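Local coordinates for protein prolyl-tRNA synthetase (Giardia lamblia ATCC 50803, PDB 3IAL) that probably attaches L-proline to tRNA(Pro) using ATP, by way of the prolyl-adenylate found in its active site, at residues G457-F462 against Y511-K516; E448-I453 against D480-E485; I304-C309 against Q320-V325; N375-V380 against K390-I395. All blocks are in the same frame, centred on the assembly; numbering follows the deposited sequence.

In the fold
Following the chain from its N terminus, contact 3 closes first: strand 302-307 receives helix 315-334 across a short connection. Contact 4 comes next and closes the hairpin of strands 377-382 and 391-394, at the edge of the sheet that also holds strand 302-307; both lie in the anticodon-binding domain, and Lys324 packs on Ile395 between them. After helix 416-438, in the C-terminal part of the chain, contacts 1 and 2 cross, because 448-453, 457-462, 480-485 and 511-516 alternate. Contact 1 pairs two strands; contact 2 sets helix 446-455 against the end of helix 472-482 and the residues after it. Their centres lie about 9 Å apart, against about 52 Å between those of contacts 1 and 3.

Contact 1. Residues G457-F462 against Y511-K516; sequences GGLARF and YMYCAK
Arg461 runs out along the ring of Tyr513 and then lays its guanidinium over the ring of Tyr511. With CG anti to the backbone N (chi1 -174°) and the chain extended to NE, its methylene CG sits over one face of Tyr513, 4.0 Å from the ring centroid, as a CH-pi contact. Farther out, the guanidinium stacks nearly flat on Tyr511, planes 21° apart, with CZ 4.0 Å from the centroid, a cation-pi pair in which NH2 comes closest, near CD2. Arg461 NE gives only a weak bond to Tyr513 OH; stronger partners fix the head, Asn442 on NH1 and Glu493 on NH2. Glu493 also holds Tyr513 OH, while Glu499 takes the hydroxyl of Tyr511.

These residues hang from an antiparallel pair, strands 459-464 and 510-515 of the C-terminal domain. Ala460 and Cys514 bond to each other in both directions, Ala460 N to Cys514 O at 2.8 Å, and Phe462 and Met512 do likewise. On the face opposite the arginine, Phe462 takes a chi1 of 61°, which swings its ring back across the neighbouring strand: Met512 CB lies over one ring face, 3.6 Å from Phe462 CZ, and Cys514 CB meets the edge. Helix 446-455 covers this side through Ile449. At the Gly458 end of the pairing, one water bridges Gly458 O to Lys516 N.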
loop_
_atom_site.group_PDB
_atom_site.type_symbol
_atom_site.label_atom_id
_atom_site.label_comp_id
_atom_site.label_asym_id
_atom_site.label_seq_id
_atom_site.Cartn_x
_atom_site.Cartn_y
_atom_site.Cartn_z
ATOM N N GLY B 457 -24.515 -24.413 -16.099
ATOM C CA GLY B 457 -23.846 -23.149 -15.822
ATOM C C GLY B 457 -22.503 -23.071 -16.525
ATOM O O GLY B 457 -22.218 -23.856 -17.424
ATOM N N GLY B 458 -21.685 -22.112 -16.109
ATOM C CA GLY B 458 -20.394 -21.863 -16.738
ATOM C C GLY B 458 -20.546 -21.159 -18.074
ATOM O O GLY B 458 -21.521 -20.440 -18.310
ATOM N N LEU B 459 -19.572 -21.376 -18.950
ATOM C CA LEU B 459 -19.534 -20.720 -20.250
ATOM C C LEU B 459 -20.092 -21.654 -21.324
ATOM O O LEU B 459 -19.769 -22.845 -21.345
ATOM C CB LEU B 459 -18.095 -20.315 -20.584
ATOM C CG LEU B 459 -17.516 -19.210 -19.682
ATOM C CD1 LEU B 459 -15.993 -19.348 -19.499
ATOM C CD2 LEU B 459 -17.882 -17.825 -20.227
ATOM N N ALA B 460 -20.948 -21.109 -22.186
ATOM C CA ALA B 460 -21.448 -21.814 -23.369
ATOM C C ALA B 460 -20.732 -21.253 -24.587
ATOM O O ALA B 460 -20.854 -20.065 -24.897
ATOM C CB ALA B 460 -22.953 -21.635 -23.510
ATOM N N ARG B 461 -19.976 -22.115 -25.260
ATOM C CA ARG B 461 -19.141 -21.732 -26.388
ATOM C C ARG B 461 -19.822 -22.172 -27.675
ATOM O O ARG B 461 -20.290 -23.295 -27.775
ATOM C CB ARG B 461 -17.777 -22.399 -26.250
ATOM C CG ARG B 461 -16.742 -21.987 -27.280
ATOM C CD ARG B 461 -15.444 -22.688 -26.976
ATOM N NE ARG B 461 -14.406 -22.446 -27.978
ATOM C CZ ARG B 461 -14.198 -23.192 -29.064
ATOM N NH1 ARG B 461 -14.975 -24.235 -29.338
ATOM N NH2 ARG B 461 -13.206 -22.882 -29.896
ATOM N N PHE B 462 -19.905 -21.278 -28.650
ATOM C CA PHE B 462 -20.644 -21.568 -29.874
ATOM C C PHE B 462 -20.128 -20.756 -31.053
ATOM O O PHE B 462 -19.794 -19.579 -30.899
ATOM C CB PHE B 462 -22.146 -21.318 -29.674
ATOM C CG PHE B 462 -22.505 -19.889 -29.311
ATOM C CD1 PHE B 462 -22.927 -18.994 -30.285
ATOM C CD2 PHE B 462 -22.469 -19.461 -27.997
ATOM C CE1 PHE B 462 -23.278 -17.686 -29.955
ATOM C CE2 PHE B 462 -22.825 -18.156 -27.657
ATOM C CZ PHE B 462 -23.228 -17.270 -28.636
ATOM N N TYR B 511 -15.889 -17.979 -32.347
ATOM C CA TYR B 511 -16.615 -18.678 -31.284
ATOM C C TYR B 511 -16.943 -17.680 -30.181
ATOM O O TYR B 511 -16.046 -17.136 -29.533
ATOM C CB TYR B 511 -15.801 -19.836 -30.709
ATOM C CG TYR B 511 -15.349 -20.823 -31.750
ATOM C CD1 TYR B 511 -16.212 -21.801 -32.235
ATOM C CD2 TYR B 511 -14.057 -20.773 -32.260
ATOM C CE1 TYR B 511 -15.796 -22.705 -33.210
ATOM C CE2 TYR B 511 -13.630 -21.668 -33.221
ATOM C CZ TYR B 511 -14.499 -22.629 -33.695
ATOM O OH TYR B 511 -14.059 -23.507 -34.651
ATOM N N MET B 512 -18.230 -17.426 -29.982
ATOM C CA MET B 512 -18.664 -16.574 -28.893
ATOM C C MET B 512 -18.791 -17.410 -27.632
ATOM O O MET B 512 -18.942 -18.639 -27.699
ATOM C CB MET B 512 -19.996 -15.888 -29.210
ATOM C CG MET B 512 -19.865 -14.689 -30.122
ATOM S SD MET B 512 -18.815 -13.399 -29.416
ATOM C CE MET B 512 -19.105 -12.063 -30.569
ATOM N N TYR B 513 -18.698 -16.723 -26.494
ATOM C CA TYR B 513 -18.919 -17.306 -25.184
ATOM C C TYR B 513 -20.050 -16.575 -24.488
ATOM O O TYR B 513 -20.029 -15.342 -24.356
ATOM C CB TYR B 513 -17.670 -17.199 -24.320
ATOM C CG TYR B 513 -16.517 -18.064 -24.762
ATOM C CD1 TYR B 513 -16.217 -19.242 -24.099
ATOM C CD2 TYR B 513 -15.707 -17.683 -25.822
ATOM C CE1 TYR B 513 -15.149 -20.030 -24.484
ATOM C CE2 TYR B 513 -14.637 -18.461 -26.219
ATOM C CZ TYR B 513 -14.355 -19.630 -25.540
ATOM O OH TYR B 513 -13.298 -20.415 -25.931
ATOM N N CYS B 514 -21.020 -17.353 -24.014
ATOM C CA CYS B 514 -22.196 -16.824 -23.353
ATOM C C CYS B 514 -22.187 -17.330 -21.913
ATOM O O CYS B 514 -21.750 -18.454 -21.656
ATOM C CB CYS B 514 -23.448 -17.306 -24.102
ATOM S SG CYS B 514 -24.949 -17.324 -23.162
ATOM N N ALA B 515 -22.683 -16.507 -20.990
ATOM C CA ALA B 515 -22.749 -16.876 -19.574
ATOM C C ALA B 515 -23.625 -15.929 -18.756
ATOM O O ALA B 515 -23.849 -14.778 -19.138
ATOM C CB ALA B 515 -21.353 -16.913 -18.964
ATOM N N LYS B 516 -24.114 -16.443 -17.629
ATOM C CA LYS B 516 -24.695 -15.623 -16.578
ATOM C C LYS B 516 -23.566 -14.914 -15.858
ATOM O O LYS B 516 -22.564 -15.534 -15.500
ATOM C CB LYS B 516 -25.436 -16.476 -15.551
ATOM C CG LYS B 516 -26.845 -16.853 -15.912
ATOM C CD LYS B 516 -27.620 -17.167 -14.641
ATOM C CE LYS B 516 -29.048 -17.571 -14.914
ATOM N NZ LYS B 516 -29.909 -17.291 -13.722
HETATM O O HOH W 1 -23.241 -19.164 -16.729
#

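Contact 2. Residues E448-I453 against D480-E485; sequences EIVACI and DACSAE
Val450 and Cys482 mark the nearest approach of the two backbones, their CA atoms 6.0 Å apart. Residues 448-453 are wholly helical, with Cys452 N and Ile453 N bonded back to Glu448 O and Ile449 O. The other segment carries the last part of helix 472-482 and then leaves it: Ser483 has positive phi (67°), and the chain turns there toward strand 485-489. Helix 446-455 therefore meets both a helix end and the turn that follows it.

The side chains interlock on a small scale. Val450 offers one methyl, CG2, which lies 4.1 Å from Ala481 CB and equally far from Cys482 SG. One helical turn on, Ile453 faces both Cys482 and Ala484, and both of its branches touch both residues: CG1 comes closest to Ala484 CB, at 3.7 Å, and CG2 lies 4.0 Å from Cys482 SG. A chi1 of 60° puts the sulfur between the backbone N and carbonyl carbon of Cys482, from where it meets both Val450 and Ile453. The methyl of Ala484 also touches Ile453 CD1 and packs on Cys514 of strand 510-515. Ile449, on a neighbouring side of its helix, reaches Leu478 of helix 472-482 as well as Ala460 and Phe462 of strand 459-464.

The side chains meet through aliphatic carbons and one sulfur, with Cys482 O the polar atom nearest Ile453, so the grip comes from dispersion and the burial of apolar surface, and depends on fit of shape more than on directional bonds.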
loop_
_atom_site.group_PDB
_atom_site.type_symbol
_atom_site.label_atom_id
_atom_site.label_comp_id
_atom_site.label_asym_id
_atom_site.label_seq_id
_atom_site.Cartn_x
_atom_site.Cartn_y
_atom_site.Cartn_z
ATOM N N GLU B 448 -29.302 -25.692 -27.107
ATOM C CA GLU B 448 -28.149 -26.251 -26.406
ATOM C C GLU B 448 -27.459 -25.231 -25.495
ATOM O O GLU B 448 -27.020 -25.582 -24.400
ATOM C CB GLU B 448 -27.145 -26.846 -27.391
ATOM C CG GLU B 448 -27.590 -28.183 -27.992
ATOM C CD GLU B 448 -26.511 -28.857 -28.835
ATOM O OE1 GLU B 448 -25.364 -28.366 -28.860
ATOM O OE2 GLU B 448 -26.817 -29.889 -29.472
ATOM N N ILE B 449 -27.370 -23.976 -25.941
ATOM C CA ILE B 449 -26.825 -22.904 -25.102
ATOM C C ILE B 449 -27.705 -22.679 -23.870
ATOM O O ILE B 449 -27.203 -22.571 -22.753
ATOM C CB ILE B 449 -26.724 -21.561 -25.859
ATOM C CG1 ILE B 449 -25.726 -21.655 -27.019
ATOM C CG2 ILE B 449 -26.286 -20.461 -24.915
ATOM C CD1 ILE B 449 -25.770 -20.461 -27.942
ATOM N N VAL B 450 -29.017 -22.609 -24.085
ATOM C CA VAL B 450 -29.970 -22.399 -22.999
ATOM C C VAL B 450 -29.955 -23.535 -21.968
ATOM O O VAL B 450 -29.942 -23.289 -20.766
ATOM C CB VAL B 450 -31.413 -22.243 -23.548
ATOM C CG1 VAL B 450 -32.431 -22.365 -22.429
ATOM C CG2 VAL B 450 -31.554 -20.916 -24.284
ATOM N N ALA B 451 -29.983 -24.775 -22.442
ATOM C CA ALA B 451 -29.942 -25.943 -21.550
ATOM C C ALA B 451 -28.642 -25.976 -20.749
ATOM O O ALA B 451 -28.641 -26.390 -19.588
ATOM C CB ALA B 451 -30.114 -27.241 -22.335
ATOM N N CYS B 452 -27.548 -25.531 -21.368
ATOM C CA CYS B 452 -26.251 -25.469 -20.698
ATOM C C CYS B 452 -26.302 -24.467 -19.550
ATOM O O CYS B 452 -25.985 -24.798 -18.405
ATOM C CB CYS B 452 -25.150 -25.079 -21.683
ATOM S SG CYS B 452 -23.545 -24.784 -20.910
ATOM N N ILE B 453 -26.715 -23.248 -19.874
ATOM C CA ILE B 453 -26.868 -22.181 -18.894
ATOM C C ILE B 453 -27.744 -22.623 -17.715
ATOM O O ILE B 453 -27.356 -22.453 -16.557
ATOM C CB ILE B 453 -27.450 -20.903 -19.549
ATOM C CG1 ILE B 453 -26.428 -20.289 -20.520
ATOM C CG2 ILE B 453 -27.842 -19.874 -18.494
ATOM C CD1 ILE B 453 -25.034 -20.031 -19.926
ATOM N N ASP B 480 -33.198 -12.813 -22.624
ATOM C CA ASP B 480 -34.636 -13.050 -22.403
ATOM C C ASP B 480 -34.953 -14.515 -22.132
ATOM O O ASP B 480 -35.869 -14.813 -21.376
ATOM C CB ASP B 480 -35.464 -12.616 -23.620
ATOM C CG ASP B 480 -35.436 -11.114 -23.856
ATOM O OD1 ASP B 480 -34.978 -10.366 -22.969
ATOM O OD2 ASP B 480 -35.878 -10.687 -24.944
ATOM N N ALA B 481 -34.212 -15.418 -22.776
ATOM C CA ALA B 481 -34.485 -16.858 -22.699
ATOM C C ALA B 481 -33.973 -17.483 -21.408
ATOM O O ALA B 481 -34.660 -18.307 -20.816
ATOM C CB ALA B 481 -33.878 -17.580 -23.899
ATOM N N CYS B 482 -32.775 -17.090 -20.974
ATOM C CA CYS B 482 -32.127 -17.726 -19.820
ATOM C C CYS B 482 -31.263 -16.797 -18.950
ATOM O O CYS B 482 -30.543 -17.274 -18.078
ATOM C CB CYS B 482 -31.269 -18.891 -20.318
ATOM S SG CYS B 482 -29.968 -18.406 -21.485
ATOM N N SER B 483 -31.338 -15.486 -19.177
ATOM C CA SER B 483 -30.585 -14.497 -18.391
ATOM C C SER B 483 -29.065 -14.572 -18.577
ATOM O O SER B 483 -28.310 -14.065 -17.748
ATOM C CB SER B 483 -30.951 -14.594 -16.904
ATOM O OG SER B 483 -32.353 -14.550 -16.741
ATOM N N ALA B 484 -28.624 -15.192 -19.668
ATOM C CA ALA B 484 -27.203 -15.255 -19.995
ATOM C C ALA B 484 -26.901 -14.219 -21.055
ATOM O O ALA B 484 -27.756 -13.873 -21.881
ATOM C CB ALA B 484 -26.822 -16.644 -20.491
ATOM N N GLU B 485 -25.674 -13.726 -21.044
ATOM C CA GLU B 485 -25.275 -12.725 -22.013
ATOM C C GLU B 485 -24.072 -13.165 -22.812
ATOM O O GLU B 485 -23.237 -13.937 -22.338
ATOM C CB GLU B 485 -24.999 -11.399 -21.322
ATOM C CG GLU B 485 -23.835 -11.401 -20.363
ATOM C CD GLU B 485 -23.795 -10.130 -19.540
ATOM O OE1 GLU B 485 -24.840 -9.782 -18.946
ATOM O OE2 GLU B 485 -22.724 -9.485 -19.495
#

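Contact 3. Residues I304-C309 against Q320-V325; sequences IIPIGC and QVLGKV
Val325 and Ile304 meet branch against branch: Val325 CG1 lies 3.7 Å from Ile304 CG2, and CG2 of the valine stands 4.0 Å from the same methyl. The two side chains slide past one another in opposite directions. In Val325 the first torsion (chi1 163°) sets CG1 anti to the backbone N and CG2 anti to the carbonyl carbon, which turns both methyls to the isoleucine. The CD1 end of Ile304 continues up to Val325 O.

Strand 302-307 and helix 315-334 are the first two elements of a beta-alpha-beta unit completed by strand 340-342, in the anticodon-binding domain; the axes of strand 304-307 and helix 320-325 run almost antiparallel, 9.0 Å apart at their closest. Pro306 lies between Ile304 and Cys309 along the segment. Its CB and CG are met by Leu322, the two side chains crossing at about a right angle, with Leu322 CD2 3.6 Å from Pro306 CG. Leu322 does not leave the helix straight at the strand, but its end comes nearer and brings CD2 to the proline. In Cys309, a chi1 of -66° holds SG opposite the carbonyl carbon, where it meets Val321 CG1 at 4.2 Å; the same valine methyl loosely touches Pro306 CB. Phe346, from a loop, packs on Pro306, Cys309 and Leu322 together.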
loop_
_atom_site.group_PDB
_atom_site.type_symbol
_atom_site.label_atom_id
_atom_site.label_comp_id
_atom_site.label_asym_id
_atom_site.label_seq_id
_atom_site.Cartn_x
_atom_site.Cartn_y
_atom_site.Cartn_z
ATOM N N ILE B 304 2.380 -24.723 13.511
ATOM C CA ILE B 304 3.032 -25.825 14.205
ATOM C C ILE B 304 2.307 -26.023 15.520
ATOM O O ILE B 304 2.160 -25.086 16.293
ATOM C CB ILE B 304 4.527 -25.546 14.461
ATOM C CG1 ILE B 304 5.222 -25.079 13.182
ATOM C CG2 ILE B 304 5.216 -26.792 14.969
ATOM C CD1 ILE B 304 6.728 -24.850 13.349
ATOM N N ILE B 305 1.845 -27.244 15.768
ATOM C CA ILE B 305 1.053 -27.539 16.954
ATOM C C ILE B 305 1.770 -28.545 17.858
ATOM O O ILE B 305 1.970 -29.695 17.472
ATOM C CB ILE B 305 -0.337 -28.078 16.575
ATOM C CG1 ILE B 305 -1.091 -27.044 15.728
ATOM C CG2 ILE B 305 -1.148 -28.413 17.839
ATOM C CD1 ILE B 305 -2.350 -27.582 15.058
ATOM N N PRO B 306 2.182 -28.105 19.055
ATOM C CA PRO B 306 2.682 -29.061 20.038
ATOM C C PRO B 306 1.539 -29.944 20.533
ATOM O O PRO B 306 0.500 -29.421 20.913
ATOM C CB PRO B 306 3.210 -28.175 21.179
ATOM C CG PRO B 306 3.074 -26.772 20.726
ATOM C CD PRO B 306 2.141 -26.734 19.581
ATOM N N ILE B 307 1.715 -31.263 20.497
ATOM C CA ILE B 307 0.682 -32.179 20.973
ATOM C C ILE B 307 1.143 -32.940 22.209
ATOM O O ILE B 307 2.348 -33.109 22.441
ATOM C CB ILE B 307 0.200 -33.175 19.878
ATOM C CG1 ILE B 307 1.319 -34.114 19.422
ATOM C CG2 ILE B 307 -0.383 -32.424 18.696
ATOM C CD1 ILE B 307 0.863 -35.136 18.384
ATOM N N GLY B 308 0.165 -33.376 23.005
ATOM C CA GLY B 308 0.415 -34.177 24.196
ATOM C C GLY B 308 1.142 -33.481 25.331
ATOM O O GLY B 308 1.678 -34.147 26.213
ATOM N N CYS B 309 1.163 -32.150 25.321
ATOM C CA CYS B 309 1.772 -31.385 26.407
ATOM C C CYS B 309 0.794 -31.213 27.574
ATOM O O CYS B 309 -0.408 -31.452 27.435
ATOM C CB CYS B 309 2.258 -30.025 25.906
ATOM S SG CYS B 309 3.636 -30.117 24.720
ATOM N N GLN B 320 11.234 -29.881 25.972
ATOM C CA GLN B 320 11.954 -30.449 24.830
ATOM C C GLN B 320 11.115 -30.388 23.550
ATOM O O GLN B 320 11.634 -30.082 22.478
ATOM C CB GLN B 320 12.355 -31.901 25.109
ATOM C CG GLN B 320 13.356 -32.069 26.251
ATOM C CD GLN B 320 13.466 -33.505 26.728
ATOM O OE1 GLN B 320 13.185 -34.446 25.986
ATOM N NE2 GLN B 320 13.882 -33.680 27.976
ATOM N N VAL B 321 9.825 -30.693 23.670
ATOM C CA VAL B 321 8.914 -30.621 22.530
ATOM C C VAL B 321 8.781 -29.173 22.095
ATOM O O VAL B 321 9.012 -28.856 20.930
ATOM C CB VAL B 321 7.531 -31.222 22.862
ATOM C CG1 VAL B 321 6.503 -30.864 21.796
ATOM C CG2 VAL B 321 7.648 -32.735 23.017
ATOM N N LEU B 322 8.446 -28.300 23.044
ATOM C CA LEU B 322 8.300 -26.871 22.771
ATOM C C LEU B 322 9.609 -26.265 22.254
ATOM O O LEU B 322 9.592 -25.400 21.378
ATOM C CB LEU B 322 7.806 -26.122 24.014
ATOM C CG LEU B 322 6.374 -26.440 24.475
ATOM C CD1 LEU B 322 6.072 -25.775 25.817
ATOM C CD2 LEU B 322 5.343 -26.019 23.440
ATOM N N GLY B 323 10.736 -26.743 22.778
ATOM C CA GLY B 323 12.054 -26.349 22.283
ATOM C C GLY B 323 12.300 -26.685 20.816
ATOM O O GLY B 323 12.856 -25.871 20.075
ATOM N N LYS B 324 11.898 -27.879 20.389
ATOM C CA LYS B 324 12.105 -28.298 19.001
ATOM C C LYS B 324 11.133 -27.600 18.051
ATOM O O LYS B 324 11.503 -27.257 16.931
ATOM C CB LYS B 324 11.978 -29.818 18.862
ATOM C CG LYS B 324 12.413 -30.374 17.500
ATOM C CD LYS B 324 13.916 -30.256 17.250
ATOM C CE LYS B 324 14.729 -31.131 18.196
ATOM N NZ LYS B 324 16.154 -31.214 17.773
ATOM N N VAL B 325 9.891 -27.405 18.497
ATOM C CA VAL B 325 8.913 -26.612 17.749
ATOM C C VAL B 325 9.480 -25.229 17.381
ATOM O O VAL B 325 9.280 -24.758 16.263
ATOM C CB VAL B 325 7.571 -26.486 18.530
ATOM C CG1 VAL B 325 6.709 -25.349 17.991
ATOM C CG2 VAL B 325 6.805 -27.811 18.482
#

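Contact 4. Residues N375-V380 against K390-I395; sequences NGQCIV and KRVIPI
A beta hairpin joins strand 377-382 to strand 391-394 at one edge of the mixed sheet in the anticodon-binding domain, and this contact holds its two arms together. Cys378 and Ile393 form one hydrogen-bonded pair, Val380 and Arg391 the other, each bonded in both directions; Val380 N reaches Arg391 O at 2.8 Å, nearly straight at 177°. Beyond the pairs, Ile395 N donates to Gly376 O over 2.7 Å, so the start of helix 395-399 is tied to the Schellman turn of Gly376 that ends helix 370-374.

Gln377 folds over the non-hydrogen-bonded pair it makes with Pro394. Bent at chi2 (-68°), its chain runs beside the proline ring, and OE1 lies 3.3 Å from Pro394 CD and 3.4 Å from Val392 CG1; NE2 bonds weakly back to Asn375 O. On the face of Cys378, Val380 and Ile393, Val380 CG2 packs 3.7 Å from Ile393 CD1, and Cys378 CB stands loosely against Ile395 CG1. Val380 and Cys378 also touch strand 364-369. Arg391 CB and CD pass by Val380 O, and its head is held by Gln389 O and a salt bridge to Glu420. On the opposite face, with Val392, Ile379 lays its CG2 methyl across the aliphatic part of Lys390, nearest CB.

This antiparallel hairpin supplies the last two strands of the domain's five-stranded mixed sheet, with strand 391-394 outermost within the chain and running straight into helix 395-399.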
loop_
_atom_site.group_PDB
_atom_site.type_symbol
_atom_site.label_atom_id
_atom_site.label_comp_id
_atom_site.label_asym_id
_atom_site.label_seq_id
_atom_site.Cartn_x
_atom_site.Cartn_y
_atom_site.Cartn_z
ATOM N N ASN B 375 11.065 -40.699 17.989
ATOM C CA ASN B 375 11.338 -41.370 16.715
ATOM C C ASN B 375 11.965 -40.437 15.663
ATOM O O ASN B 375 12.259 -40.869 14.552
ATOM C CB ASN B 375 10.055 -42.009 16.159
ATOM C CG ASN B 375 9.576 -43.199 16.986
ATOM O OD1 ASN B 375 10.370 -44.033 17.421
ATOM N ND2 ASN B 375 8.265 -43.287 17.190
ATOM N N GLY B 376 12.172 -39.168 16.013
ATOM C CA GLY B 376 12.763 -38.190 15.091
ATOM C C GLY B 376 11.835 -37.735 13.964
ATOM O O GLY B 376 12.302 -37.263 12.929
ATOM N N GLN B 377 10.526 -37.864 14.169
ATOM C CA GLN B 377 9.536 -37.546 13.140
ATOM C C GLN B 377 8.603 -36.426 13.591
ATOM O O GLN B 377 8.468 -36.152 14.788
ATOM C CB GLN B 377 8.689 -38.782 12.807
ATOM C CG GLN B 377 9.481 -40.068 12.530
ATOM C CD GLN B 377 10.296 -40.021 11.243
ATOM O OE1 GLN B 377 9.900 -39.392 10.258
ATOM N NE2 GLN B 377 11.436 -40.705 11.243
ATOM N N CYS B 378 7.972 -35.782 12.610
ATOM C CA CYS B 378 6.811 -34.933 12.843
ATOM C C CYS B 378 5.765 -35.214 11.761
ATOM O O CYS B 378 6.062 -35.848 10.754
ATOM C CB CYS B 378 7.196 -33.453 12.844
ATOM S SG CYS B 378 7.759 -32.843 11.255
ATOM N N ILE B 379 4.543 -34.748 11.986
ATOM C CA ILE B 379 3.446 -34.986 11.065
ATOM C C ILE B 379 3.125 -33.687 10.342
ATOM O O ILE B 379 2.882 -32.663 10.984
ATOM C CB ILE B 379 2.201 -35.512 11.803
ATOM C CG1 ILE B 379 2.540 -36.814 12.536
ATOM C CG2 ILE B 379 1.054 -35.746 10.842
ATOM C CD1 ILE B 379 3.167 -36.596 13.911
ATOM N N VAL B 380 3.147 -33.742 9.010
ATOM C CA VAL B 380 2.873 -32.595 8.160
ATOM C C VAL B 380 1.628 -32.885 7.322
ATOM O O VAL B 380 1.581 -33.870 6.594
ATOM C CB VAL B 380 4.074 -32.277 7.241
ATOM C CG1 VAL B 380 3.789 -31.056 6.389
ATOM C CG2 VAL B 380 5.337 -32.060 8.066
ATOM N N LYS B 390 -1.811 -37.540 5.529
ATOM C CA LYS B 390 -0.735 -36.949 6.322
ATOM C C LYS B 390 0.625 -37.483 5.887
ATOM O O LYS B 390 0.734 -38.636 5.451
ATOM C CB LYS B 390 -0.935 -37.250 7.809
ATOM C CG LYS B 390 -0.702 -38.707 8.192
ATOM C CD LYS B 390 -0.997 -38.971 9.661
ATOM C CE LYS B 390 -0.715 -40.427 10.013
ATOM N NZ LYS B 390 -0.991 -40.736 11.443
ATOM N N ARG B 391 1.652 -36.640 6.005
ATOM C CA ARG B 391 3.027 -37.038 5.714
ATOM C C ARG B 391 3.832 -37.139 7.001
ATOM O O ARG B 391 3.845 -36.210 7.813
ATOM C CB ARG B 391 3.711 -36.031 4.784
ATOM C CG ARG B 391 3.151 -35.995 3.368
ATOM C CD ARG B 391 2.012 -34.995 3.208
ATOM N NE ARG B 391 1.860 -34.613 1.802
ATOM C CZ ARG B 391 0.895 -35.029 0.980
ATOM N NH1 ARG B 391 -0.068 -35.844 1.398
ATOM N NH2 ARG B 391 0.892 -34.611 -0.283
ATOM N N VAL B 392 4.496 -38.271 7.181
ATOM C CA VAL B 392 5.474 -38.426 8.240
ATOM C C VAL B 392 6.824 -38.024 7.655
ATOM O O VAL B 392 7.304 -38.637 6.709
ATOM C CB VAL B 392 5.507 -39.874 8.768
ATOM C CG1 VAL B 392 6.574 -40.036 9.836
ATOM C CG2 VAL B 392 4.138 -40.255 9.322
ATOM N N ILE B 393 7.405 -36.966 8.201
ATOM C CA ILE B 393 8.669 -36.436 7.722
ATOM C C ILE B 393 9.609 -36.349 8.906
ATOM O O ILE B 393 9.229 -35.803 9.946
ATOM C CB ILE B 393 8.520 -35.015 7.122
ATOM C CG1 ILE B 393 7.350 -34.954 6.134
ATOM C CG2 ILE B 393 9.815 -34.593 6.432
ATOM C CD1 ILE B 393 7.317 -33.661 5.314
ATOM N N PRO B 394 10.827 -36.911 8.773
ATOM C CA PRO B 394 11.836 -36.766 9.818
ATOM C C PRO B 394 12.093 -35.297 10.136
ATOM O O PRO B 394 12.058 -34.472 9.234
ATOM C CB PRO B 394 13.081 -37.412 9.198
ATOM C CG PRO B 394 12.535 -38.428 8.261
ATOM C CD PRO B 394 11.265 -37.842 7.714
ATOM N N ILE B 395 12.334 -34.983 11.407
ATOM C CA ILE B 395 12.568 -33.609 11.838
ATOM C C ILE B 395 13.830 -33.062 11.190
ATOM O O ILE B 395 13.861 -31.904 10.777
ATOM C CB ILE B 395 12.667 -33.490 13.379
ATOM C CG1 ILE B 395 11.308 -33.766 14.026
ATOM C CG2 ILE B 395 13.136 -32.088 13.790
ATOM C CD1 ILE B 395 11.331 -33.708 15.542
#